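Local coordinates for histidine triad protein (Plasmodium falciparum 3D7, PDB 5CS2), which probably hydrolyses diadenosine triphosphate to AMP and ADP, as a histidine triad enzyme of the Fhit type, and binds the antimalarial natural product cyclomarin A, at residues A[5-8]-A[9-12]; A[69-72]-A[73-76]. One frame throughout, in Å; residues are numbered along the deposited sequence.

Interaction 1. Residues A[5-8]-A[9-12]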
ATOM      1  N   TYR A   5      -7.287   6.945 -14.973  1.00 27.37           N
ATOM      2  CA  TYR A   5      -7.824   5.651 -14.563  1.00 26.11           C
ATOM      3  C   TYR A   5      -8.007   4.694 -15.711  1.00 31.14           C
ATOM      4  O   TYR A   5      -7.790   3.498 -15.523  1.00 28.89           O
ATOM      5  CB  TYR A   5      -9.075   5.828 -13.739  1.00 25.82           C
ATOM      6  CG  TYR A   5      -8.727   6.571 -12.476  1.00 25.94           C
ATOM      7  CD1 TYR A   5      -7.904   5.988 -11.505  1.00 26.19           C
ATOM      8  CD2 TYR A   5      -9.093   7.901 -12.306  1.00 25.87           C
ATOM      9  CE1 TYR A   5      -7.489   6.703 -10.387  1.00 24.75           C
ATOM     10  CE2 TYR A   5      -8.700   8.623 -11.177  1.00 26.67           C
ATOM     11  CZ  TYR A   5      -7.902   8.015 -10.217  1.00 32.86           C
ATOM     12  OH  TYR A   5      -7.511   8.705  -9.096  1.00 31.71           O
ATOM     13  N   LYS A   6      -8.310   5.217 -16.912  1.00 28.45           N
ATOM     14  CA  LYS A   6      -8.433   4.416 -18.119  1.00 27.79           C
ATOM     15  C   LYS A   6      -7.035   3.887 -18.417  1.00 30.69           C
ATOM     16  O   LYS A   6      -6.888   2.722 -18.780  1.00 30.10           O
ATOM     17  CB  LYS A   6      -8.959   5.301 -19.277  1.00 30.08           C
ATOM     18  CG  LYS A   6      -9.177   4.558 -20.596  1.00 44.40           C
ATOM     19  CD  LYS A   6      -9.515   5.531 -21.733  1.00 60.46           C
ATOM     20  CE  LYS A   6      -9.029   5.075 -23.094  1.00 75.08           C
ATOM     21  NZ  LYS A   6      -9.831   3.948 -23.642  1.00 84.21           N
ATOM     22  N   ASN A   7      -5.994   4.726 -18.202  1.00 27.53           N
ATOM     23  CA  ASN A   7      -4.608   4.340 -18.444  1.00 25.40           C
ATOM     24  C   ASN A   7      -4.180   3.245 -17.452  1.00 27.28           C
ATOM     25  O   ASN A   7      -3.479   2.308 -17.832  1.00 26.63           O
ATOM     26  CB  ASN A   7      -3.678   5.551 -18.348  1.00 26.27           C
ATOM     27  CG  ASN A   7      -2.309   5.297 -18.936  1.00 56.21           C
ATOM     28  OD1 ASN A   7      -2.091   4.356 -19.705  1.00 51.99           O
ATOM     29  ND2 ASN A   7      -1.358   6.154 -18.615  1.00 54.75           N
ATOM     30  N   ILE A   8      -4.659   3.329 -16.199  1.00 24.38           N
ATOM     31  CA  ILE A   8      -4.333   2.300 -15.207  1.00 22.88           C
ATOM     32  C   ILE A   8      -4.974   0.967 -15.660  1.00 27.27           C
ATOM     33  O   ILE A   8      -4.304  -0.063 -15.666  1.00 25.63           O
ATOM     34  CB  ILE A   8      -4.827   2.735 -13.809  1.00 24.33           C
ATOM     35  CG1 ILE A   8      -3.865   3.784 -13.197  1.00 23.14           C
ATOM     36  CG2 ILE A   8      -5.058   1.515 -12.842  1.00 23.30           C
ATOM     37  CD1 ILE A   8      -4.286   4.305 -11.775  1.00 23.66           C
ATOM     38  N   LEU A   9      -6.254   1.014 -16.077  1.00 25.14           N
ATOM     39  CA  LEU A   9      -6.983  -0.179 -16.534  1.00 23.28           C
ATOM     40  C   LEU A   9      -6.304  -0.847 -17.715  1.00 27.97           C
ATOM     41  O   LEU A   9      -6.222  -2.075 -17.768  1.00 25.93           O
ATOM     42  CB  LEU A   9      -8.461   0.143 -16.808  1.00 22.65           C
ATOM     43  CG  LEU A   9      -9.324   0.458 -15.593  1.00 25.78           C
ATOM     44  CD1 LEU A   9     -10.669   0.926 -16.037  1.00 25.24           C
ATOM     45  CD2 LEU A   9      -9.542  -0.793 -14.691  1.00 29.30           C
ATOM     46  N   GLU A  10      -5.715  -0.039 -18.613  1.00 25.83           N
ATOM     47  CA  GLU A  10      -4.961  -0.573 -19.744  1.00 26.58           C
ATOM     48  C   GLU A  10      -3.733  -1.312 -19.210  1.00 28.76           C
ATOM     49  O   GLU A  10      -3.474  -2.441 -19.628  1.00 28.46           O
ATOM     50  CB  GLU A  10      -4.563   0.559 -20.712  1.00 28.85           C
ATOM     51  CG  GLU A  10      -5.771   1.221 -21.381  1.00 48.99           C
ATOM     52  CD  GLU A  10      -5.590   2.580 -22.049  1.00 87.28           C
ATOM     53  OE1 GLU A  10      -4.633   3.310 -21.699  1.00 93.10           O
ATOM     54  OE2 GLU A  10      -6.441   2.933 -22.899  1.00 83.52           O
ATOM     55  N   LYS A  11      -3.036  -0.721 -18.210  1.00 26.75           N
ATOM     56  CA  LYS A  11      -1.861  -1.345 -17.593  1.00 27.10           C
ATOM     57  C   LYS A  11      -2.228  -2.627 -16.850  1.00 29.41           C
ATOM     58  O   LYS A  11      -1.408  -3.552 -16.785  1.00 29.37           O
ATOM     59  CB  LYS A  11      -1.135  -0.360 -16.662  1.00 29.38           C
ATOM     60  CG  LYS A  11      -0.504   0.796 -17.429  1.00 44.02           C
ATOM     61  CD  LYS A  11       0.203   1.799 -16.539  1.00 54.04           C
ATOM     62  CE  LYS A  11       0.785   2.943 -17.347  1.00 63.91           C
ATOM     63  NZ  LYS A  11       1.892   2.505 -18.245  1.00 73.89           N
ATOM     64  N   LEU A  12      -3.458  -2.675 -16.282  1.00 25.08           N
ATOM     65  CA  LEU A  12      -3.959  -3.845 -15.554  1.00 23.07           C
ATOM     66  C   LEU A  12      -4.504  -4.897 -16.523  1.00 25.31           C
ATOM     67  O   LEU A  12      -4.937  -5.976 -16.084  1.00 26.39           O
ATOM     68  CB  LEU A  12      -5.068  -3.436 -14.542  1.00 21.98           C
ATOM     69  CG  LEU A  12      -4.684  -2.539 -13.353  1.00 23.56           C
ATOM     70  CD1 LEU A  12      -5.894  -2.032 -12.650  1.00 22.77           C
ATOM     71  CD2 LEU A  12      -3.819  -3.283 -12.369  1.00 28.19           C
TER

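Interaction 2. Residues A[69-72]-A[73-76]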
ATOM      1  N   ASP A  69       7.126 -11.670  -1.378  1.00 23.69           N
ATOM      2  CA  ASP A  69       7.081 -12.816  -2.289  1.00 24.00           C
ATOM      3  C   ASP A  69       6.593 -12.342  -3.658  1.00 26.42           C
ATOM      4  O   ASP A  69       6.710 -13.092  -4.620  1.00 27.48           O
ATOM      5  CB  ASP A  69       6.120 -13.904  -1.780  1.00 25.42           C
ATOM      6  CG  ASP A  69       6.606 -14.628  -0.542  1.00 34.48           C
ATOM      7  OD1 ASP A  69       7.841 -14.814  -0.405  1.00 37.26           O
ATOM      8  OD2 ASP A  69       5.760 -15.026   0.281  1.00 35.50           O
ATOM      9  N   LEU A  70       6.002 -11.118  -3.750  1.00 22.41           N
ATOM     10  CA  LEU A  70       5.483 -10.640  -5.030  1.00 21.80           C
ATOM     11  C   LEU A  70       6.561 -10.243  -6.002  1.00 26.06           C
ATOM     12  O   LEU A  70       7.565  -9.656  -5.589  1.00 25.93           O
ATOM     13  CB  LEU A  70       4.487  -9.465  -4.863  1.00 22.46           C
ATOM     14  CG  LEU A  70       3.269  -9.591  -3.928  1.00 27.63           C
ATOM     15  CD1 LEU A  70       2.195  -8.608  -4.366  1.00 26.25           C
ATOM     16  CD2 LEU A  70       2.667 -10.965  -3.915  1.00 30.31           C
ATOM     17  N   ASP A  71       6.328 -10.489  -7.299  1.00 24.04           N
ATOM     18  CA  ASP A  71       7.235 -10.053  -8.368  1.00 25.32           C
ATOM     19  C   ASP A  71       6.905  -8.569  -8.662  1.00 26.07           C
ATOM     20  O   ASP A  71       5.808  -8.103  -8.316  1.00 24.04           O
ATOM     21  CB  ASP A  71       7.023 -10.880  -9.648  1.00 29.02           C
ATOM     22  CG  ASP A  71       7.280 -12.370  -9.536  1.00 46.27           C
ATOM     23  OD1 ASP A  71       8.126 -12.774  -8.688  1.00 47.12           O
ATOM     24  OD2 ASP A  71       6.704 -13.130 -10.345  1.00 55.07           O
ATOM     25  N   ILE A  72       7.843  -7.850  -9.296  1.00 23.06           N
ATOM     26  CA  ILE A  72       7.714  -6.433  -9.659  1.00 21.76           C
ATOM     27  C   ILE A  72       6.377  -6.153 -10.369  1.00 25.20           C
ATOM     28  O   ILE A  72       5.666  -5.240  -9.966  1.00 24.25           O
ATOM     29  CB  ILE A  72       8.936  -5.895 -10.463  1.00 25.83           C
ATOM     30  CG1 ILE A  72      10.198  -5.937  -9.579  1.00 26.97           C
ATOM     31  CG2 ILE A  72       8.699  -4.451 -10.973  1.00 28.00           C
ATOM     32  CD1 ILE A  72      11.515  -5.785 -10.278  1.00 36.28           C
ATOM     33  N   GLU A  73       6.015  -6.993 -11.364  1.00 23.31           N
ATOM     34  CA  GLU A  73       4.783  -6.870 -12.153  1.00 23.56           C
ATOM     35  C   GLU A  73       3.556  -6.990 -11.239  1.00 26.85           C
ATOM     36  O   GLU A  73       2.611  -6.223 -11.414  1.00 26.04           O
ATOM     37  CB  GLU A  73       4.733  -7.931 -13.281  1.00 26.21           C
ATOM     38  CG  GLU A  73       5.824  -7.789 -14.328  1.00 37.89           C
ATOM     39  CD  GLU A  73       7.199  -8.311 -13.942  1.00 61.17           C
ATOM     40  OE1 GLU A  73       7.312  -9.014 -12.911  1.00 38.67           O
ATOM     41  OE2 GLU A  73       8.170  -7.996 -14.667  1.00 66.88           O
ATOM     42  N   GLU A  74       3.582  -7.915 -10.249  1.00 22.76           N
ATOM     43  CA  GLU A  74       2.488  -8.099  -9.291  1.00 21.98           C
ATOM     44  C   GLU A  74       2.351  -6.913  -8.331  1.00 24.07           C
ATOM     45  O   GLU A  74       1.229  -6.551  -7.981  1.00 23.69           O
ATOM     46  CB  GLU A  74       2.650  -9.395  -8.472  1.00 23.98           C
ATOM     47  CG  GLU A  74       2.597 -10.671  -9.299  1.00 29.63           C
ATOM     48  CD  GLU A  74       2.835 -11.936  -8.492  1.00 40.98           C
ATOM     49  OE1 GLU A  74       3.865 -12.007  -7.778  1.00 28.57           O
ATOM     50  OE2 GLU A  74       1.961 -12.836  -8.529  1.00 32.25           O
ATOM     51  N   ILE A  75       3.487  -6.350  -7.869  1.00 20.43           N
ATOM     52  CA  ILE A  75       3.506  -5.179  -6.967  1.00 20.18           C
ATOM     53  C   ILE A  75       2.850  -4.017  -7.686  1.00 21.25           C
ATOM     54  O   ILE A  75       1.978  -3.355  -7.129  1.00 21.42           O
ATOM     55  CB  ILE A  75       4.946  -4.802  -6.482  1.00 22.86           C
ATOM     56  CG1 ILE A  75       5.544  -5.942  -5.653  1.00 22.79           C
ATOM     57  CG2 ILE A  75       4.918  -3.464  -5.654  1.00 23.72           C
ATOM     58  CD1 ILE A  75       7.091  -5.945  -5.650  1.00 25.39           C
ATOM     59  N   ILE A  76       3.268  -3.774  -8.940  1.00 18.32           N
ATOM     60  CA  ILE A  76       2.675  -2.687  -9.719  1.00 18.64           C
ATOM     61  C   ILE A  76       1.182  -2.914  -9.931  1.00 22.90           C
ATOM     62  O   ILE A  76       0.376  -1.992  -9.753  1.00 21.14           O
ATOM     63  CB  ILE A  76       3.448  -2.555 -11.046  1.00 21.98           C
ATOM     64  CG1 ILE A  76       4.909  -2.068 -10.786  1.00 21.08           C
ATOM     65  CG2 ILE A  76       2.686  -1.679 -12.090  1.00 26.76           C
ATOM     66  CD1 ILE A  76       5.839  -2.180 -12.021  1.00 30.63           C
TER

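Interaction 1. Residues A[5-8]-A[9-12]
Ile8 and Leu12 lie side by side at the C-terminal end of helix 4-11, a worked case of how residues four apart come to share one face. The touching atoms are two methyls, with Ile8 CG2 3.6 Å from Leu12 CD1. Because CG1 of Ile8 sits beside the backbone N (chi1 -78°), CG2 is left beside the carbonyl carbon, the side on which Leu12 follows one turn later. The backbone carries the i to i+4 hydrogen bonds, from Leu9 N to Tyr5 O through to the short last one, Leu12 N to Ile8 O at 2.8 Å. Leu9 folds over the acceptor of the first of these bonds, its CG standing 3.4 Å from Tyr5 O.

The apolar side is built into the rest of the molecule: Leu9 rests on Phe84 of helix 72-93 and on Phe199 of helix 181-199, and Tyr5 stacks its ring with Tyr87. Ile8, Asn7 and Lys11 instead pack on Ile72 of the second subunit, so the short helix joins the body of its own chain to the dimer partner.

The opposite character belongs to Glu10 and Lys6, on an exposed flank. Glu10 runs extended beyond CG and passes back over the preceding turn, CG lying 3.2 Å from Lys6 O. Lys6 is bent towards its end, and its CE comes within 3.4 Å of Glu10 OE2, closer than the ammonium does. The i to i+4 salt bridge is accordingly a long one, with Lys6 NZ 3.6 Å from Glu10 OE2.

Interaction 2. Residues A[69-72]-A[73-76]
Glu74 swings back across Leu70 at about a right angle, bringing its carboxylate to the backbone amide where the loop turns into helix 72-93. The arrangement is one half of a capping box: Asp71 holds the N-cap position, and the third residue of the helix returns a side-chain oxygen to its amide. Asp71 N reaches Glu74 OE1 at 2.9 Å along an almost straight bond (172°), meeting the anti lone pair of that oxygen. The reciprocal half is missing, for the Asp71 side chain makes no capping bond. With CG beside its own backbone N (chi1 -63°) and the chain then extended, Glu74 carries the carboxylate back to the helix start.

The same OE1 also forms a salt bridge with Lys64, so an amide and an ammonium group together fix this oxygen of a buried residue. Asp71 OD2 stands 4.0 Å from Glu74 OE1, a like-charged neighbour whose effect the lysine and the helix N-terminus probably offset.

Two apolar pairs accompany these bonds. Ile72 crosses Ile76 obliquely, CG2 to CD1 at 3.8 Å, and Ile76 N donates to Ile72 O; Ile76 in turn packs on Ile76 of the second subunit. CB of Leu70, in the loop, touches CG1 of Ile75; Leu70 also rests on Val115 of the predicted histidine triad motif, while its carbonyl oxygen accepts a hydrogen bond from Lys4 of the second subunit. The loop leading into the helix is thereby placed between that motif and the dimer partner. Ile75 approaches the carbonyl of the N-cap residue twice: its N donates to Asp71 O at 2.9 Å, and its CG1 lies 3.4 Å from that same oxygen.

Interaction 1 precedes interaction 2 along the chain, on helix 4-11 and at the start of helix 72-93 respectively; the small 24-25/28-29 pair and strands 35-38, 42-46 and 56-60 of the five-stranded antiparallel sheet lie between them in sequence. The centres of interactions 1 and 2 are about 17 Å apart, and the two do not touch. Even so, Leu12 reaches Asp77 on helix 72-93, just beyond 73-76. Across the dimer the link is direct, since Asn7, Ile8 and Lys11 of one subunit pack on Ile72 of the other. Both interactions thus contribute to the subunit interface of this histidine triad fold.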